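Local coordinates for protein beta-1,4-mannanase (Aplysia kurodai, PDB 3VUP) that probably hydrolyses the internal beta-1,4-mannosidic linkages of mannans as a TIM-barrel enzyme of the sea hare's digestive fluid, at residues Pro71-Pro82 and His131-Ala140; Ala182-Trp190 and Gly223-Thr231. One frame throughout, in Å; residues are numbered along the deposited sequence.

Contact 1: residues Pro71-Pro82 and His131-Ala140. With SO4 (sulfate ion), chain J; SO4 (sulfate ion), chain H.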
loop_
_atom_site.group_PDB
_atom_site.type_symbol
_atom_site.label_atom_id
_atom_site.label_comp_id
_atom_site.label_asym_id
_atom_site.label_seq_id
_atom_site.Cartn_x
_atom_site.Cartn_y
_atom_site.Cartn_z
ATOM N N PRO A 71 -5.546 -6.336 -14.343
ATOM C CA PRO A 71 -5.935 -7.638 -14.892
ATOM C C PRO A 71 -6.495 -7.454 -16.305
ATOM O O PRO A 71 -6.565 -6.325 -16.795
ATOM C CB PRO A 71 -7.038 -8.084 -13.935
ATOM C CG PRO A 71 -7.688 -6.799 -13.540
ATOM C CD PRO A 71 -6.545 -5.827 -13.388
ATOM N N ALA A 72 -6.861 -8.550 -16.960
ATOM C CA ALA A 72 -7.468 -8.472 -18.281
ATOM C C ALA A 72 -8.964 -8.210 -18.155
ATOM O O ALA A 72 -9.655 -8.892 -17.391
ATOM C CB ALA A 72 -7.217 -9.758 -19.042
ATOM N N PHE A 73 -9.457 -7.230 -18.911
ATOM C CA PHE A 73 -10.875 -6.878 -18.915
ATOM C C PHE A 73 -11.481 -7.173 -20.276
ATOM O O PHE A 73 -10.815 -7.002 -21.299
ATOM C CB PHE A 73 -11.063 -5.378 -18.671
ATOM C CG PHE A 73 -10.685 -4.914 -17.297
ATOM C CD1 PHE A 73 -11.653 -4.726 -16.323
ATOM C CD2 PHE A 73 -9.366 -4.630 -16.990
ATOM C CE1 PHE A 73 -11.312 -4.277 -15.060
ATOM C CE2 PHE A 73 -9.015 -4.173 -15.730
ATOM C CZ PHE A 73 -9.985 -4.002 -14.764
ATOM N N ASN A 74 -12.746 -7.585 -20.303
ATOM C CA ASN A 74 -13.465 -7.610 -21.566
ATOM C C ASN A 74 -14.035 -6.228 -21.875
ATOM O O ASN A 74 -13.913 -5.304 -21.067
ATOM C CB ASN A 74 -14.527 -8.724 -21.627
ATOM C CG ASN A 74 -15.693 -8.520 -20.662
ATOM O OD1 ASN A 74 -15.995 -7.410 -20.223
ATOM N ND2 ASN A 74 -16.381 -9.614 -20.358
ATOM N N ASP A 75 -14.659 -6.084 -23.035
ATOM C CA ASP A 75 -15.145 -4.777 -23.462
ATOM C C ASP A 75 -16.272 -4.234 -22.587
ATOM O O ASP A 75 -16.590 -3.048 -22.649
ATOM C CB ASP A 75 -15.576 -4.810 -24.929
ATOM C CG ASP A 75 -14.404 -4.997 -25.870
ATOM O OD1 ASP A 75 -13.254 -4.765 -25.437
ATOM O OD2 ASP A 75 -14.631 -5.366 -27.041
ATOM N N GLN A 76 -16.870 -5.097 -21.776
ATOM C CA GLN A 76 -17.941 -4.684 -20.879
ATOM C C GLN A 76 -17.421 -4.292 -19.494
ATOM O O GLN A 76 -18.177 -3.803 -18.657
ATOM C CB GLN A 76 -19.004 -5.781 -20.759
ATOM C CG GLN A 76 -19.817 -6.011 -22.031
ATOM C CD GLN A 76 -19.028 -6.722 -23.118
ATOM O OE1 GLN A 76 -18.289 -7.671 -22.848
ATOM N NE2 GLN A 76 -19.174 -6.258 -24.354
ATOM N N GLY A 77 -16.131 -4.506 -19.255
ATOM C CA GLY A 77 -15.527 -4.130 -17.987
ATOM C C GLY A 77 -15.488 -5.227 -16.938
ATOM O O GLY A 77 -15.151 -4.972 -15.777
ATOM N N PHE A 78 -15.828 -6.450 -17.335
ATOM C CA PHE A 78 -15.660 -7.596 -16.447
ATOM C C PHE A 78 -14.264 -8.158 -16.624
ATOM O O PHE A 78 -13.697 -8.100 -17.711
ATOM C CB PHE A 78 -16.703 -8.675 -16.732
ATOM C CG PHE A 78 -18.095 -8.275 -16.345
ATOM C CD1 PHE A 78 -18.628 -8.658 -15.126
ATOM C CD2 PHE A 78 -18.865 -7.498 -17.192
ATOM C CE1 PHE A 78 -19.907 -8.283 -14.766
ATOM C CE2 PHE A 78 -20.145 -7.119 -16.836
ATOM C CZ PHE A 78 -20.665 -7.512 -15.622
ATOM N N VAL A 79 -13.705 -8.701 -15.551
ATOM C CA VAL A 79 -12.364 -9.265 -15.598
ATOM C C VAL A 79 -12.399 -10.703 -16.112
ATOM O O VAL A 79 -13.227 -11.505 -15.671
ATOM C CB VAL A 79 -11.697 -9.178 -14.211
ATOM C CG1 VAL A 79 -10.380 -9.934 -14.187
ATOM C CG2 VAL A 79 -11.501 -7.721 -13.835
ATOM N N THR A 80 -11.505 -11.017 -17.051
ATOM C CA THR A 80 -11.440 -12.355 -17.633
ATOM C C THR A 80 -10.340 -13.231 -17.056
ATOM O O THR A 80 -10.410 -14.455 -17.147
ATOM C CB THR A 80 -11.263 -12.305 -19.166
ATOM O OG1 THR A 80 -10.021 -11.667 -19.494
ATOM C CG2 THR A 80 -12.405 -11.546 -19.806
ATOM N N GLY A 81 -9.321 -12.606 -16.477
ATOM C CA GLY A 81 -8.189 -13.345 -15.953
ATOM C C GLY A 81 -7.118 -12.386 -15.477
ATOM O O GLY A 81 -7.280 -11.169 -15.582
ATOM N N PRO A 82 -6.013 -12.924 -14.951
ATOM C CA PRO A 82 -4.940 -12.080 -14.414
ATOM C C PRO A 82 -4.242 -11.247 -15.490
ATOM O O PRO A 82 -3.738 -10.159 -15.206
ATOM C CB PRO A 82 -3.971 -13.096 -13.787
ATOM C CG PRO A 82 -4.797 -14.313 -13.550
ATOM C CD PRO A 82 -5.772 -14.354 -14.688
ATOM N N HIS A 131 -20.919 -6.892 -9.411
ATOM C CA HIS A 131 -20.675 -8.038 -10.275
ATOM C C HIS A 131 -19.321 -7.954 -10.956
ATOM O O HIS A 131 -18.623 -8.962 -11.099
ATOM C CB HIS A 131 -21.800 -8.192 -11.294
ATOM C CG HIS A 131 -23.147 -8.367 -10.664
ATOM N ND1 HIS A 131 -23.488 -9.489 -9.940
ATOM C CD2 HIS A 131 -24.228 -7.553 -10.627
ATOM C CE1 HIS A 131 -24.725 -9.366 -9.498
ATOM N NE2 HIS A 131 -25.195 -8.198 -9.896
ATOM N N LYS A 132 -18.943 -6.751 -11.370
ATOM C CA LYS A 132 -17.621 -6.558 -11.947
ATOM C C LYS A 132 -16.527 -6.824 -10.908
ATOM O O LYS A 132 -15.548 -7.519 -11.192
ATOM C CB LYS A 132 -17.501 -5.175 -12.590
ATOM C CG LYS A 132 -18.431 -5.011 -13.788
ATOM C CD LYS A 132 -18.308 -3.649 -14.441
ATOM C CE LYS A 132 -19.253 -3.534 -15.629
ATOM N NZ LYS A 132 -19.109 -2.227 -16.326
ATOM N N LEU A 133 -16.701 -6.293 -9.704
ATOM C CA LEU A 133 -15.755 -6.560 -8.634
ATOM C C LEU A 133 -15.618 -8.060 -8.363
ATOM O O LEU A 133 -14.501 -8.568 -8.206
ATOM C CB LEU A 133 -16.172 -5.828 -7.365
ATOM C CG LEU A 133 -15.261 -6.043 -6.157
ATOM C CD1 LEU A 133 -13.810 -5.686 -6.486
ATOM C CD2 LEU A 133 -15.767 -5.218 -4.992
ATOM N N GLN A 134 -16.736 -8.778 -8.307
ATOM C CA GLN A 134 -16.652 -10.216 -8.067
ATOM C C GLN A 134 -15.861 -10.933 -9.165
ATOM O O GLN A 134 -15.135 -11.888 -8.880
ATOM C CB GLN A 134 -18.033 -10.848 -7.883
ATOM C CG GLN A 134 -17.979 -12.245 -7.256
ATOM C CD GLN A 134 -17.340 -12.268 -5.868
ATOM O OE1 GLN A 134 -17.593 -11.394 -5.032
ATOM N NE2 GLN A 134 -16.510 -13.275 -5.617
ATOM N N SER A 135 -15.988 -10.476 -10.411
ATOM C CA SER A 135 -15.196 -11.061 -11.495
ATOM C C SER A 135 -13.698 -10.817 -11.309
ATOM O O SER A 135 -12.892 -11.702 -11.579
ATOM C CB SER A 135 -15.681 -10.619 -12.888
ATOM O OG SER A 135 -15.323 -9.286 -13.210
ATOM N N TYR A 136 -13.319 -9.631 -10.835
ATOM C CA TYR A 136 -11.913 -9.392 -10.516
ATOM C C TYR A 136 -11.435 -10.375 -9.451
ATOM O O TYR A 136 -10.368 -10.997 -9.572
ATOM C CB TYR A 136 -11.655 -7.946 -10.043
ATOM C CG TYR A 136 -10.244 -7.801 -9.522
ATOM C CD1 TYR A 136 -9.161 -8.009 -10.369
ATOM C CD2 TYR A 136 -9.985 -7.521 -8.181
ATOM C CE1 TYR A 136 -7.861 -7.928 -9.909
ATOM C CE2 TYR A 136 -8.682 -7.430 -7.712
ATOM C CZ TYR A 136 -7.627 -7.637 -8.580
ATOM O OH TYR A 136 -6.340 -7.567 -8.093
ATOM N N ILE A 137 -12.230 -10.507 -8.398
ATOM C CA ILE A 137 -11.868 -11.365 -7.287
ATOM C C ILE A 137 -11.722 -12.821 -7.722
ATOM O O ILE A 137 -10.724 -13.476 -7.409
ATOM C CB ILE A 137 -12.879 -11.193 -6.162
ATOM C CG1 ILE A 137 -12.674 -9.814 -5.519
ATOM C CG2 ILE A 137 -12.746 -12.318 -5.138
ATOM C CD1 ILE A 137 -13.732 -9.430 -4.532
ATOM N N ASP A 138 -12.695 -13.315 -8.479
ATOM C CA ASP A 138 -12.706 -14.724 -8.848
ATOM C C ASP A 138 -11.737 -15.066 -9.978
ATOM O O ASP A 138 -11.098 -16.115 -9.956
ATOM C CB ASP A 138 -14.125 -15.172 -9.197
ATOM C CG ASP A 138 -15.032 -15.220 -7.987
ATOM O OD1 ASP A 138 -14.510 -15.250 -6.854
ATOM O OD2 ASP A 138 -16.267 -15.242 -8.167
ATOM N N LYS A 139 -11.619 -14.179 -10.958
ATOM C CA LYS A 139 -10.829 -14.480 -12.151
ATOM C C LYS A 139 -9.372 -14.020 -12.087
ATOM O O LYS A 139 -8.539 -14.512 -12.854
ATOM C CB LYS A 139 -11.496 -13.900 -13.402
ATOM C CG LYS A 139 -12.822 -14.543 -13.756
ATOM C CD LYS A 139 -12.606 -15.921 -14.368
ATOM C CE LYS A 139 -13.868 -16.458 -15.026
ATOM N NZ LYS A 139 -13.554 -17.557 -15.986
ATOM N N ALA A 140 -9.066 -13.070 -11.206
ATOM C CA ALA A 140 -7.708 -12.531 -11.125
ATOM C C ALA A 140 -7.103 -12.564 -9.728
ATOM O O ALA A 140 -6.020 -13.103 -9.543
ATOM C CB ALA A 140 -7.637 -11.122 -11.717
HETATM S S SO4 J . -27.630 -5.669 -9.483
HETATM O O1 SO4 J . -27.677 -7.077 -9.091
HETATM O O2 SO4 J . -26.270 -5.164 -9.314
HETATM O O3 SO4 J . -28.030 -5.540 -10.883
HETATM O O4 SO4 J . -28.537 -4.899 -8.637
HETATM S S SO4 H . -16.594 -15.014 -2.001
HETATM O O1 SO4 H . -16.568 -14.181 -3.201
HETATM O O2 SO4 H . -17.123 -14.256 -0.858
HETATM O O3 SO4 H . -17.440 -16.182 -2.223
HETATM O O4 SO4 H . -15.233 -15.463 -1.705
HETATM O O HOH W 1 -12.908 -15.654 -17.931
#

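Contact 2: residues Ala182-Trp190 and Gly223-Thr231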
loop_
_atom_site.group_PDB
_atom_site.type_symbol
_atom_site.label_atom_id
_atom_site.label_comp_id
_atom_site.label_asym_id
_atom_site.label_seq_id
_atom_site.Cartn_x
_atom_site.Cartn_y
_atom_site.Cartn_z
ATOM N N ALA A 182 -15.444 15.731 7.754
ATOM C CA ALA A 182 -14.167 16.051 8.399
ATOM C C ALA A 182 -13.055 16.311 7.381
ATOM O O ALA A 182 -12.066 16.971 7.702
ATOM C CB ALA A 182 -13.750 14.957 9.362
ATOM N N LEU A 183 -13.226 15.797 6.162
ATOM C CA LEU A 183 -12.262 15.974 5.078
ATOM C C LEU A 183 -12.499 17.229 4.246
ATOM O O LEU A 183 -11.800 17.444 3.258
ATOM C CB LEU A 183 -12.233 14.744 4.172
ATOM C CG LEU A 183 -11.694 13.483 4.851
ATOM C CD1 LEU A 183 -11.887 12.289 3.944
ATOM C CD2 LEU A 183 -10.220 13.632 5.224
ATOM N N LYS A 184 -13.463 18.059 4.631
ATOM C CA LYS A 184 -13.690 19.308 3.915
ATOM C C LYS A 184 -12.404 20.121 3.867
ATOM O O LYS A 184 -11.750 20.330 4.892
ATOM C CB LYS A 184 -14.797 20.133 4.576
ATOM C CG LYS A 184 -15.039 21.460 3.878
ATOM C CD LYS A 184 -16.038 22.316 4.625
ATOM C CE LYS A 184 -16.254 23.620 3.883
ATOM N NZ LYS A 184 -17.064 24.570 4.678
ATOM N N ASN A 185 -12.049 20.568 2.665
ATOM C CA ASN A 185 -10.872 21.402 2.460
ATOM C C ASN A 185 -9.568 20.751 2.917
ATOM O O ASN A 185 -8.610 21.438 3.244
ATOM C CB ASN A 185 -11.072 22.790 3.066
ATOM C CG ASN A 185 -12.071 23.604 2.274
ATOM O OD1 ASN A 185 -12.236 23.391 1.067
ATOM N ND2 ASN A 185 -12.748 24.531 2.937
ATOM N N SER A 186 -9.525 19.423 2.902
ATOM C CA SER A 186 -8.299 18.696 3.230
ATOM C C SER A 186 -7.402 18.525 2.015
ATOM O O SER A 186 -6.205 18.255 2.145
ATOM C CB SER A 186 -8.645 17.307 3.752
ATOM O OG SER A 186 -9.278 16.534 2.738
ATOM N N GLY A 187 -7.994 18.649 0.834
ATOM C CA GLY A 187 -7.313 18.318 -0.399
ATOM C C GLY A 187 -7.773 16.997 -0.986
ATOM O O GLY A 187 -7.516 16.740 -2.160
ATOM N N ALA A 188 -8.440 16.164 -0.188
ATOM C CA ALA A 188 -9.016 14.934 -0.717
ATOM C C ALA A 188 -9.894 15.253 -1.922
ATOM O O ALA A 188 -10.571 16.290 -1.944
ATOM C CB ALA A 188 -9.821 14.219 0.356
ATOM N N GLY A 189 -9.864 14.366 -2.913
ATOM C CA GLY A 189 -10.631 14.550 -4.130
ATOM C C GLY A 189 -9.914 15.303 -5.237
ATOM O O GLY A 189 -10.531 15.678 -6.235
ATOM N N TRP A 190 -8.604 15.484 -5.094
ATOM C CA TRP A 190 -7.850 16.310 -6.034
ATOM C C TRP A 190 -7.924 15.831 -7.468
ATOM O O TRP A 190 -7.877 16.642 -8.390
ATOM C CB TRP A 190 -6.383 16.423 -5.625
ATOM C CG TRP A 190 -5.621 15.118 -5.660
ATOM C CD1 TRP A 190 -4.948 14.593 -6.728
ATOM C CD2 TRP A 190 -5.447 14.186 -4.579
ATOM N NE1 TRP A 190 -4.370 13.392 -6.381
ATOM C CE2 TRP A 190 -4.660 13.119 -5.070
ATOM C CE3 TRP A 190 -5.876 14.151 -3.248
ATOM C CZ2 TRP A 190 -4.293 12.032 -4.278
ATOM C CZ3 TRP A 190 -5.515 13.063 -2.466
ATOM C CH2 TRP A 190 -4.735 12.019 -2.986
ATOM N N GLY A 223 -2.758 2.216 1.441
ATOM C CA GLY A 223 -1.980 3.417 1.693
ATOM C C GLY A 223 -2.779 4.706 1.576
ATOM O O GLY A 223 -3.139 5.122 0.470
ATOM N N VAL A 224 -3.072 5.338 2.706
ATOM C CA VAL A 224 -3.827 6.588 2.674
ATOM C C VAL A 224 -2.927 7.754 2.292
ATOM O O VAL A 224 -1.735 7.775 2.603
ATOM C CB VAL A 224 -4.549 6.894 4.011
ATOM C CG1 VAL A 224 -5.522 5.772 4.360
ATOM C CG2 VAL A 224 -3.571 7.146 5.157
ATOM N N TRP A 225 -3.502 8.755 1.642
ATOM C CA TRP A 225 -2.713 9.898 1.195
ATOM C C TRP A 225 -2.214 10.763 2.340
ATOM O O TRP A 225 -1.218 11.471 2.210
ATOM C CB TRP A 225 -3.499 10.710 0.161
ATOM C CG TRP A 225 -3.956 12.094 0.562
ATOM C CD1 TRP A 225 -3.451 13.273 0.090
ATOM C CD2 TRP A 225 -5.033 12.455 1.454
ATOM N NE1 TRP A 225 -4.127 14.338 0.633
ATOM C CE2 TRP A 225 -5.100 13.864 1.471
ATOM C CE3 TRP A 225 -5.928 11.733 2.257
ATOM C CZ2 TRP A 225 -6.021 14.563 2.254
ATOM C CZ3 TRP A 225 -6.844 12.436 3.038
ATOM C CH2 TRP A 225 -6.884 13.833 3.023
ATOM N N ASN A 226 -2.928 10.686 3.462
ATOM C CA ASN A 226 -2.737 11.557 4.608
ATOM C C ASN A 226 -3.553 10.886 5.715
ATOM O O ASN A 226 -4.662 10.418 5.451
ATOM C CB ASN A 226 -3.310 12.942 4.255
ATOM C CG ASN A 226 -3.063 13.994 5.324
ATOM O OD1 ASN A 226 -3.355 13.779 6.503
ATOM N ND2 ASN A 226 -2.534 15.149 4.909
ATOM N N PRO A 227 -3.026 10.824 6.949
ATOM C CA PRO A 227 -3.805 10.167 8.003
ATOM C C PRO A 227 -5.133 10.855 8.351
ATOM O O PRO A 227 -5.894 10.283 9.123
ATOM C CB PRO A 227 -2.858 10.195 9.210
ATOM C CG PRO A 227 -1.922 11.316 8.923
ATOM C CD PRO A 227 -1.716 11.283 7.439
ATOM N N LYS A 228 -5.417 12.026 7.784
ATOM C CA LYS A 228 -6.718 12.659 7.971
ATOM C C LYS A 228 -7.912 11.755 7.667
ATOM O O LYS A 228 -8.978 11.981 8.228
ATOM C CB LYS A 228 -6.813 13.958 7.171
ATOM C CG LYS A 228 -6.022 15.097 7.785
ATOM C CD LYS A 228 -6.002 16.328 6.905
ATOM C CE LYS A 228 -5.164 17.430 7.547
ATOM N NZ LYS A 228 -5.201 18.690 6.751
ATOM N N SER A 229 -7.768 10.765 6.782
ATOM C CA SER A 229 -8.866 9.836 6.507
ATOM C C SER A 229 -8.862 8.582 7.383
ATOM O O SER A 229 -9.731 7.733 7.218
ATOM C CB SER A 229 -8.819 9.398 5.052
ATOM O OG SER A 229 -7.568 8.780 4.833
ATOM N N ASN A 230 -7.918 8.491 8.317
ATOM C CA ASN A 230 -7.551 7.222 8.945
ATOM C C ASN A 230 -7.364 7.368 10.466
ATOM O O ASN A 230 -6.732 6.526 11.085
ATOM C CB ASN A 230 -6.239 6.757 8.271
ATOM C CG ASN A 230 -5.944 5.241 8.335
ATOM O OD1 ASN A 230 -4.974 4.818 7.719
ATOM N ND2 ASN A 230 -6.755 4.452 9.024
ATOM N N THR A 231 -7.918 8.421 11.065
ATOM C CA THR A 231 -7.858 8.589 12.510
ATOM C C THR A 231 -9.126 9.269 12.989
ATOM O O THR A 231 -9.682 10.117 12.284
ATOM C CB THR A 231 -6.609 9.400 12.952
ATOM O OG1 THR A 231 -6.588 9.527 14.372
ATOM C CG2 THR A 231 -6.579 10.790 12.339
HETATM O O HOH W 2 -4.448 18.243 4.119
HETATM O O HOH W 3 -3.658 17.081 0.437
#

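Contact 1: residues Pro71-Pro82 and His131-Ala140
Lys132 NZ donates to Gln76 O at 3.0 Å, nearly in line with that C=O bond (160°); the extended chain of Lys132 runs out from the helix over the Phe78 ring to the 74-77 turn. Ser135 OG accepts from Val79 N at 2.9 Å along a fairly straight N-H and donates its hydroxyl hydrogen to Lys132 O, one turn back in the helix; holding OG between backbone N and carbonyl carbon (chi1 75°) lets it serve both. A water also joins Thr80 O to Lys139 NZ.

The loop presenting Gln76 O is a type I turn from Asn74 to Gly77, closing the small antiparallel hairpin of strands 72-73 and 79-81 on the outside of the TIM barrel. Asn74 OD1 takes Gln76 N, in an Asx turn, and Phe78 N from opposite faces of its amide plane. Strand 79-81 runs almost parallel to the helix axis, at 3°.

The apolar contacts follow that line. Lys132 CG sits over the centre of one Phe78 ring face in a CH-pi contact, 3.7 Å from the centroid. Were this lysine an alanine, the Phe78 face would probably lose its methylene cover and Gln76 O its ammonium partner. Deeper in, Val79 CG2 lies 3.8 Å from Tyr136 CB while CG1 meets Ala140 CB. Pro71 crosses the Tyr136 side chain at about a right angle, CG against CD1 at 3.7 Å; Tyr136 OH is hydrogen-bonded to His64 NE2.

Contact 2: residues Ala182-Trp190 and Gly223-Thr231
Trp225 and Trp190 meet through contrasting first torsions: in Trp225 chi1 is 112°, well away from a staggered value, whereas Trp190 is staggered, with CG between its backbone N and carbonyl carbon (chi1 65°). The two indoles slide past each other in opposite directions, the six-membered ring of Trp190 set obliquely against the five-membered ring of Trp225, planes at 40°. Trp190 CZ3 lies over one face of Trp225, near the rim, and comes within 3.3 Å of CD1. Ala188 CA adds to the same face, and CB of the adjacent Asn226 covers the opposite one.

At the far end of the indole, Trp225 CH2 points into the turn of residues 183-186. Leu183 CD2 touches it from the ring edge at 4.0 Å, and the same methyl packs on Lys228 CB and lies 3.6 Å from Lys228 O. Ser186 OG approaches CH2 obliquely, but its polar bonds stay within its own loop: it donates to Leu183 O at 2.7 Å and accepts from Ala188 N at 3.1 Å in an ST turn. Leu183 O also receives Ser186 N, which fixes the type II turn.

Water completes the polar side. Ser186 O receives bonds from two waters, one, through a long link, accepting from Trp225 NE1 at 2.8 Å and the other from Lys228 NZ at 2.8 Å, so the indole N-H and the ammonium reach the loop indirectly.

Trp225 N and Ser229 OG bond to the two carboxylate oxygens of Glu164. A bound Tris molecule, probably from the crystallisation liquor although such molecules often mark pockets, lies about 6 Å from the Trp190 side chain. These loops follow parallel strands 157-161 and 220-224, at the C-terminal mouth of the TIM barrel, where enzymes of this fold place their active sites.

In the fold
Contact 1 precedes contact 2 along the chain, the first closing before the second opens. Their centres are about 29 Å apart and their nearest atoms about 14 Å apart, so they do not touch. Both belong to the same eight-stranded parallel barrel: contact 1 sets the hairpin that follows strand 58-65 against helix 130-147, which leads on to strand 157-161, while contact 2 joins the loops beyond strands 157-161 and 220-224. Helix 197-214 lies between the halves of contact 2 in sequence and also packs against helix 130-147. Contact 1 thus belongs to the barrel's outer layer, and contact 2 to the loops at its mouth, probably beside the mannan-binding cleft.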